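Local coordinates for protein L-lysine 6-monooxygenase involved in desferrioxamine biosynthesis (PDB 5O8P) that probably hydroxylates the diamine cadaverine on a terminal amine, using FAD and NADPH, in the biosynthesis of desferrioxamine siderophores, at residues N34-W46 with Q108-R122. Sequence-based numbering, arbitrary orientation.
Sequences NGVFLDQNPGFDW and QWAAERLGNLRWNTR. With FAD (flavin-adenine dinucleotide), chain C.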
loop_
_atom_site.group_PDB
_atom_site.type_symbol
_atom_site.label_atom_id
_atom_site.label_comp_id
_atom_site.label_asym_id
_atom_site.label_seq_id
_atom_site.Cartn_x
_atom_site.Cartn_y
_atom_site.Cartn_z
ATOM N N ASN B 34 31.514 -33.161 -11.664
ATOM C CA ASN B 34 31.126 -33.397 -13.054
ATOM C C ASN B 34 29.696 -33.885 -13.054
ATOM O O ASN B 34 29.407 -35.028 -12.670
ATOM C CB ASN B 34 32.068 -34.401 -13.713
ATOM C CG ASN B 34 33.475 -33.863 -13.848
ATOM O OD1 ASN B 34 34.437 -34.622 -13.857
ATOM N ND2 ASN B 34 33.605 -32.544 -13.938
ATOM N N GLY B 35 28.802 -32.973 -13.440
ATOM C CA GLY B 35 27.375 -33.234 -13.486
ATOM C C GLY B 35 26.807 -32.847 -14.839
ATOM O O GLY B 35 27.356 -32.009 -15.544
ATOM N N VAL B 36 25.715 -33.490 -15.201
ATOM C CA VAL B 36 25.057 -33.208 -16.452
ATOM C C VAL B 36 23.544 -33.326 -16.261
ATOM O O VAL B 36 23.068 -34.080 -15.399
ATOM C CB VAL B 36 25.582 -34.149 -17.561
ATOM C CG1 VAL B 36 25.065 -35.564 -17.384
ATOM C CG2 VAL B 36 25.251 -33.629 -18.945
ATOM N N PHE B 37 22.808 -32.567 -17.067
ATOM C CA PHE B 37 21.375 -32.473 -16.945
ATOM C C PHE B 37 20.718 -32.785 -18.270
ATOM O O PHE B 37 21.067 -32.194 -19.281
ATOM C CB PHE B 37 21.001 -31.062 -16.512
ATOM C CG PHE B 37 21.437 -30.729 -15.123
ATOM C CD1 PHE B 37 20.610 -30.995 -14.039
ATOM C CD2 PHE B 37 22.700 -30.189 -14.887
ATOM C CE1 PHE B 37 21.019 -30.698 -12.754
ATOM C CE2 PHE B 37 23.121 -29.902 -13.597
ATOM C CZ PHE B 37 22.271 -30.138 -12.538
ATOM N N LEU B 38 19.738 -33.683 -18.242
ATOM C CA LEU B 38 19.058 -34.190 -19.429
ATOM C C LEU B 38 17.600 -33.760 -19.433
ATOM O O LEU B 38 16.911 -34.001 -18.462
ATOM C CB LEU B 38 19.097 -35.721 -19.406
ATOM C CG LEU B 38 20.358 -36.482 -19.812
ATOM C CD1 LEU B 38 21.641 -35.698 -19.619
ATOM C CD2 LEU B 38 20.409 -37.824 -19.095
ATOM N N ASP B 39 17.122 -33.169 -20.526
ATOM C CA ASP B 39 15.698 -32.820 -20.682
ATOM C C ASP B 39 15.227 -33.142 -22.107
ATOM O O ASP B 39 16.001 -33.021 -23.053
ATOM C CB ASP B 39 15.486 -31.334 -20.377
ATOM C CG ASP B 39 14.010 -30.953 -20.233
ATOM O OD1 ASP B 39 13.473 -31.052 -19.112
ATOM O OD2 ASP B 39 13.386 -30.548 -21.234
ATOM N N GLN B 40 13.963 -33.542 -22.250
ATOM C CA GLN B 40 13.431 -33.989 -23.539
ATOM C C GLN B 40 13.007 -32.861 -24.486
ATOM O O GLN B 40 12.974 -33.055 -25.705
ATOM C CB GLN B 40 12.292 -34.981 -23.339
ATOM C CG GLN B 40 10.994 -34.409 -22.840
ATOM C CD GLN B 40 10.068 -35.499 -22.345
ATOM O OE1 GLN B 40 9.835 -36.527 -23.012
ATOM N NE2 GLN B 40 9.538 -35.287 -21.166
ATOM N N ASN B 41 12.695 -31.698 -23.932
ATOM C CA ASN B 41 12.291 -30.533 -24.729
ATOM C C ASN B 41 13.512 -29.913 -25.396
ATOM O O ASN B 41 14.644 -30.220 -25.006
ATOM C CB ASN B 41 11.577 -29.500 -23.850
ATOM C CG ASN B 41 10.339 -30.064 -23.206
ATOM O OD1 ASN B 41 10.187 -30.012 -21.997
ATOM N ND2 ASN B 41 9.453 -30.627 -24.017
ATOM N N PRO B 42 13.294 -29.068 -26.426
ATOM C CA PRO B 42 14.416 -28.433 -27.132
ATOM C C PRO B 42 15.066 -27.251 -26.406
ATOM O O PRO B 42 16.181 -26.860 -26.737
ATOM C CB PRO B 42 13.780 -27.979 -28.444
ATOM C CG PRO B 42 12.352 -27.747 -28.110
ATOM C CD PRO B 42 12.010 -28.794 -27.097
ATOM N N GLY B 43 14.369 -26.685 -25.431
ATOM C CA GLY B 43 14.932 -25.638 -24.598
ATOM C C GLY B 43 14.077 -25.446 -23.374
ATOM O O GLY B 43 13.059 -26.137 -23.185
ATOM N N PHE B 44 14.487 -24.506 -22.532
ATOM C CA PHE B 44 13.696 -24.167 -21.365
ATOM C C PHE B 44 12.527 -23.323 -21.840
ATOM O O PHE B 44 12.705 -22.364 -22.600
ATOM C CB PHE B 44 14.511 -23.389 -20.349
ATOM C CG PHE B 44 13.818 -23.211 -19.040
ATOM C CD1 PHE B 44 13.954 -24.170 -18.039
ATOM C CD2 PHE B 44 13.033 -22.093 -18.800
ATOM C CE1 PHE B 44 13.339 -24.008 -16.804
ATOM C CE2 PHE B 44 12.401 -21.924 -17.589
ATOM C CZ PHE B 44 12.562 -22.879 -16.572
ATOM N N ASP B 45 11.327 -23.696 -21.415
ATOM C CA ASP B 45 10.131 -22.948 -21.768
ATOM C C ASP B 45 9.076 -23.330 -20.747
ATOM O O ASP B 45 8.471 -24.397 -20.823
ATOM C CB ASP B 45 9.684 -23.245 -23.211
ATOM C CG ASP B 45 9.036 -22.041 -23.911
ATOM O OD1 ASP B 45 9.023 -20.913 -23.349
ATOM O OD2 ASP B 45 8.538 -22.237 -25.052
ATOM N N TRP B 46 8.897 -22.438 -19.771
ATOM C CA TRP B 46 8.188 -22.736 -18.525
ATOM C C TRP B 46 6.779 -22.190 -18.533
ATOM O O TRP B 46 6.568 -20.970 -18.642
ATOM C CB TRP B 46 8.950 -22.106 -17.375
ATOM C CG TRP B 46 8.489 -22.428 -16.000
ATOM C CD1 TRP B 46 8.455 -23.660 -15.404
ATOM C CD2 TRP B 46 8.048 -21.484 -15.014
ATOM N NE1 TRP B 46 7.995 -23.543 -14.106
ATOM C CE2 TRP B 46 7.739 -22.220 -13.841
ATOM C CE3 TRP B 46 7.844 -20.086 -15.020
ATOM C CZ2 TRP B 46 7.248 -21.606 -12.681
ATOM C CZ3 TRP B 46 7.361 -19.471 -13.863
ATOM C CH2 TRP B 46 7.072 -20.234 -12.707
ATOM N N GLN B 108 15.832 -18.691 -19.542
ATOM C CA GLN B 108 16.332 -19.048 -20.872
ATOM C C GLN B 108 17.739 -18.531 -21.050
ATOM O O GLN B 108 18.601 -19.250 -21.514
ATOM C CB GLN B 108 15.417 -18.504 -21.978
ATOM C CG GLN B 108 14.136 -19.317 -22.148
ATOM C CD GLN B 108 13.136 -18.678 -23.095
ATOM O OE1 GLN B 108 13.324 -17.550 -23.565
ATOM N NE2 GLN B 108 12.049 -19.387 -23.362
ATOM N N TRP B 109 17.975 -17.287 -20.661
ATOM C CA TRP B 109 19.325 -16.728 -20.638
ATOM C C TRP B 109 20.302 -17.575 -19.825
ATOM O O TRP B 109 21.423 -17.807 -20.262
ATOM C CB TRP B 109 19.277 -15.310 -20.085
ATOM C CG TRP B 109 20.581 -14.703 -19.819
ATOM C CD1 TRP B 109 21.357 -14.030 -20.694
ATOM C CD2 TRP B 109 21.262 -14.690 -18.577
ATOM N NE1 TRP B 109 22.494 -13.587 -20.081
ATOM C CE2 TRP B 109 22.460 -13.976 -18.773
ATOM C CE3 TRP B 109 20.968 -15.198 -17.306
ATOM C CZ2 TRP B 109 23.377 -13.766 -17.758
ATOM C CZ3 TRP B 109 21.869 -14.971 -16.287
ATOM C CH2 TRP B 109 23.064 -14.260 -16.520
ATOM N N ALA B 110 19.881 -18.023 -18.648
ATOM C CA ALA B 110 20.719 -18.878 -17.819
ATOM C C ALA B 110 20.993 -20.213 -18.511
ATOM O O ALA B 110 22.136 -20.653 -18.592
ATOM C CB ALA B 110 20.075 -19.110 -16.463
ATOM N N ALA B 111 19.944 -20.845 -19.021
ATOM C CA ALA B 111 20.078 -22.139 -19.692
ATOM C C ALA B 111 21.034 -22.063 -20.884
ATOM O O ALA B 111 21.809 -22.973 -21.108
ATOM C CB ALA B 111 18.721 -22.654 -20.137
ATOM N N GLU B 112 20.973 -20.965 -21.624
ATOM C CA GLU B 112 21.880 -20.720 -22.745
ATOM C C GLU B 112 23.345 -20.593 -22.259
ATOM O O GLU B 112 24.235 -21.226 -22.813
ATOM C CB GLU B 112 21.419 -19.473 -23.535
ATOM C CG GLU B 112 21.704 -19.489 -25.031
ATOM C CD GLU B 112 23.183 -19.306 -25.388
ATOM O OE1 GLU B 112 23.920 -18.617 -24.635
ATOM O OE2 GLU B 112 23.609 -19.854 -26.439
ATOM N N ARG B 113 23.579 -19.815 -21.202
ATOM C CA ARG B 113 24.942 -19.575 -20.672
ATOM C C ARG B 113 25.615 -20.849 -20.145
ATOM O O ARG B 113 26.834 -20.973 -20.183
ATOM C CB ARG B 113 24.915 -18.528 -19.545
ATOM C CG ARG B 113 25.848 -17.338 -19.722
ATOM C CD ARG B 113 25.893 -16.464 -18.465
ATOM N NE ARG B 113 26.841 -17.048 -17.508
ATOM C CZ ARG B 113 27.870 -16.428 -16.913
ATOM N NH1 ARG B 113 28.120 -15.123 -17.113
ATOM N NH2 ARG B 113 28.666 -17.139 -16.099
ATOM N N LEU B 114 24.818 -21.778 -19.628
ATOM C CA LEU B 114 25.348 -22.984 -19.006
ATOM C C LEU B 114 25.933 -23.956 -20.018
ATOM O O LEU B 114 25.528 -23.996 -21.183
ATOM C CB LEU B 114 24.260 -23.715 -18.206
ATOM C CG LEU B 114 23.819 -23.074 -16.887
ATOM C CD1 LEU B 114 22.437 -23.582 -16.472
ATOM C CD2 LEU B 114 24.830 -23.363 -15.803
ATOM N N GLY B 115 26.890 -24.744 -19.532
ATOM C CA GLY B 115 27.486 -25.831 -20.288
ATOM C C GLY B 115 26.963 -27.221 -19.946
ATOM O O GLY B 115 27.062 -28.130 -20.760
ATOM N N ASN B 116 26.404 -27.395 -18.752
ATOM C CA ASN B 116 26.064 -28.737 -18.248
ATOM C C ASN B 116 24.670 -29.243 -18.619
ATOM O O ASN B 116 24.232 -30.256 -18.077
ATOM C CB ASN B 116 26.286 -28.830 -16.732
ATOM C CG ASN B 116 25.644 -27.697 -15.957
ATOM O OD1 ASN B 116 24.934 -26.861 -16.523
ATOM N ND2 ASN B 116 25.913 -27.649 -14.640
ATOM N N LEU B 117 23.987 -28.575 -19.549
ATOM C CA LEU B 117 22.637 -28.989 -19.964
ATOM C C LEU B 117 22.668 -29.720 -21.298
ATOM O O LEU B 117 23.397 -29.309 -22.179
ATOM C CB LEU B 117 21.717 -27.766 -20.079
ATOM C CG LEU B 117 21.675 -26.849 -18.856
ATOM C CD1 LEU B 117 20.687 -25.715 -19.092
ATOM C CD2 LEU B 117 21.340 -27.656 -17.599
ATOM N N ARG B 118 21.879 -30.787 -21.423
ATOM C CA ARG B 118 21.724 -31.541 -22.663
ATOM C C ARG B 118 20.245 -31.597 -23.040
ATOM O O ARG B 118 19.475 -32.393 -22.486
ATOM C CB ARG B 118 22.276 -32.974 -22.509
ATOM C CG ARG B 118 23.304 -33.332 -23.561
ATOM C CD ARG B 118 24.734 -33.270 -23.067
ATOM N NE ARG B 118 25.170 -31.930 -22.678
ATOM C CZ ARG B 118 26.417 -31.604 -22.307
ATOM N NH1 ARG B 118 27.402 -32.510 -22.289
ATOM N NH2 ARG B 118 26.687 -30.353 -21.954
ATOM N N TRP B 119 19.845 -30.748 -23.979
ATOM C CA TRP B 119 18.449 -30.711 -24.436
ATOM C C TRP B 119 18.152 -31.830 -25.439
ATOM O O TRP B 119 19.054 -32.541 -25.865
ATOM C CB TRP B 119 18.124 -29.341 -25.042
ATOM C CG TRP B 119 18.288 -28.230 -24.064
ATOM C CD1 TRP B 119 19.307 -27.331 -24.010
ATOM C CD2 TRP B 119 17.429 -27.933 -22.964
ATOM N NE1 TRP B 119 19.137 -26.483 -22.947
ATOM C CE2 TRP B 119 17.986 -26.826 -22.288
ATOM C CE3 TRP B 119 16.234 -28.491 -22.485
ATOM C CZ2 TRP B 119 17.389 -26.256 -21.159
ATOM C CZ3 TRP B 119 15.638 -27.938 -21.360
ATOM C CH2 TRP B 119 16.212 -26.827 -20.710
ATOM N N ASN B 120 16.881 -31.983 -25.804
ATOM C CA ASN B 120 16.444 -32.991 -26.788
ATOM C C ASN B 120 16.895 -34.413 -26.421
ATOM O O ASN B 120 17.318 -35.167 -27.262
ATOM C CB ASN B 120 16.897 -32.595 -28.206
ATOM C CG ASN B 120 16.239 -31.307 -28.688
ATOM O OD1 ASN B 120 16.926 -30.333 -29.003
ATOM N ND2 ASN B 120 14.894 -31.286 -28.724
ATOM N N THR B 121 16.755 -34.766 -25.152
ATOM C CA THR B 121 17.238 -36.031 -24.605
ATOM C C THR B 121 16.185 -36.640 -23.677
ATOM O O THR B 121 16.090 -36.281 -22.503
ATOM C CB THR B 121 18.542 -35.766 -23.822
ATOM O OG1 THR B 121 19.401 -34.930 -24.598
ATOM C CG2 THR B 121 19.263 -37.042 -23.483
ATOM N N ARG B 122 15.373 -37.535 -24.224
ATOM C CA ARG B 122 14.310 -38.185 -23.458
ATOM C C ARG B 122 14.897 -39.423 -22.797
ATOM O O ARG B 122 15.358 -40.335 -23.474
ATOM C CB ARG B 122 13.131 -38.563 -24.364
ATOM C CG ARG B 122 11.943 -39.219 -23.666
ATOM C CD ARG B 122 10.726 -39.321 -24.567
ATOM N NE ARG B 122 10.979 -40.229 -25.699
ATOM C CZ ARG B 122 11.116 -39.874 -26.989
ATOM N NH1 ARG B 122 11.017 -38.603 -27.396
ATOM N NH2 ARG B 122 11.349 -40.813 -27.902
HETATM P PA FAD C . 8.945 -28.544 -14.659
HETATM O O1A FAD C . 8.598 -27.382 -15.571
HETATM O O2A FAD C . 7.912 -29.615 -14.400
HETATM O O5B FAD C . 10.274 -29.204 -15.297
HETATM C C5B FAD C . 10.348 -30.573 -15.678
HETATM C C4B FAD C . 11.143 -30.794 -16.960
HETATM O O4B FAD C . 11.540 -32.172 -17.038
HETATM C C3B FAD C . 10.323 -30.512 -18.215
HETATM O O3B FAD C . 11.102 -29.699 -19.102
HETATM C C2B FAD C . 9.990 -31.894 -18.776
HETATM O O2B FAD C . 9.874 -31.937 -20.202
HETATM C C1B FAD C . 11.176 -32.719 -18.314
HETATM N N9A FAD C . 10.978 -34.194 -18.283
HETATM C C8A FAD C . 9.984 -34.906 -17.713
HETATM N N7A FAD C . 10.181 -36.240 -17.911
HETATM C C5A FAD C . 11.322 -36.391 -18.617
HETATM C C6A FAD C . 12.122 -37.515 -19.176
HETATM N N6A FAD C . 11.731 -38.803 -19.013
HETATM N N1A FAD C . 13.263 -37.216 -19.852
HETATM C C2A FAD C . 13.676 -35.943 -20.032
HETATM N N3A FAD C . 12.995 -34.881 -19.560
HETATM C C4A FAD C . 11.839 -35.036 -18.858
HETATM N N1 FAD C . 6.023 -21.548 -7.745
HETATM C C2 FAD C . 6.559 -20.441 -7.167
HETATM O O2 FAD C . 7.281 -20.595 -6.157
HETATM N N3 FAD C . 6.343 -19.196 -7.649
HETATM C C4 FAD C . 5.576 -18.976 -8.732
HETATM O O4 FAD C . 5.388 -17.819 -9.154
HETATM C C4X FAD C . 4.954 -20.134 -9.422
HETATM N N5 FAD C . 4.177 -19.980 -10.516
HETATM C C5X FAD C . 3.621 -21.058 -11.120
HETATM C C6 FAD C . 2.826 -20.838 -12.243
HETATM C C7 FAD C . 2.223 -21.897 -12.918
HETATM C C7M FAD C . 1.364 -21.633 -14.130
HETATM C C8 FAD C . 2.438 -23.287 -12.423
HETATM C C8M FAD C . 1.797 -24.449 -13.134
HETATM C C9 FAD C . 3.229 -23.518 -11.297
HETATM C C9A FAD C . 3.845 -22.458 -10.606
HETATM N N10 FAD C . 4.672 -22.645 -9.446
HETATM C C10 FAD C . 5.228 -21.481 -8.844
HETATM C "C1'" FAD C . 4.977 -23.973 -8.848
HETATM C "C2'" FAD C . 6.310 -24.567 -9.362
HETATM O "O2'" FAD C . 7.351 -23.570 -9.329
HETATM C "C3'" FAD C . 6.218 -25.169 -10.777
HETATM O "O3'" FAD C . 5.262 -26.240 -10.806
HETATM C "C4'" FAD C . 7.559 -25.701 -11.301
HETATM O "O4'" FAD C . 7.557 -25.672 -12.733
HETATM C "C5'" FAD C . 7.854 -27.125 -10.840
HETATM O "O5'" FAD C . 9.264 -27.350 -10.894
HETATM P P FAD C . 9.869 -28.506 -11.823
HETATM O O1P FAD C . 11.379 -28.445 -11.719
HETATM O O2P FAD C . 9.133 -29.742 -11.387
HETATM O O3P FAD C . 9.398 -27.872 -13.247
HETATM O O HOH W 1 27.916 -29.563 -13.379
#
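Phe37 and Leu38 pair in parallel register with Leu117 and Arg118: Asn116 O accepts from Phe37 N, Phe37 O from Arg118 N (2.7 Å), and Arg118 O from Asp39 N. Past the strand end Asp39 O takes Thr121 N, and Asn41 O takes Asn120 N at 3.0 Å.

Residues 39-44 pass along one face and the edge of the Trp119 indole. Gly43 CA sits over that face, 3.8 Å from the centroid of the six-membered ring in a CH-pi contact, while Phe44 N lies over the same face nearer the rim. Asp39 OD2 meets the ring edge at CZ3 (3.4 Å), the carboxylate turned 71° from the indole plane; the same oxygen accepts from Asn41 N in an Asx turn. With CG anti to the backbone N (chi1 -168°), the Asp39 carboxylate also brings OD1 within 2.7 Å of FAD O3B. The loop thus joins the sheet to the adenosine end of the cofactor, as in Rossmann-type dinucleotide folds, where an acidic residue after the second strand meets the ribose. Farther along, Gln108 NE2 donates to Phe44 O (3.1 Å), tying the loop to helix 100-113.

On one side of the sheet, Phe37 CB packs on Leu117 CD2 at 3.6 Å, and the Phe37 side chain also touches Ala24 of helix 18-27; strand 8-14 flanks strand 35-38, and strand 134-141, antiparallel to strand 121-129, meets Leu38 through Val137 and Thr121 through Ser139.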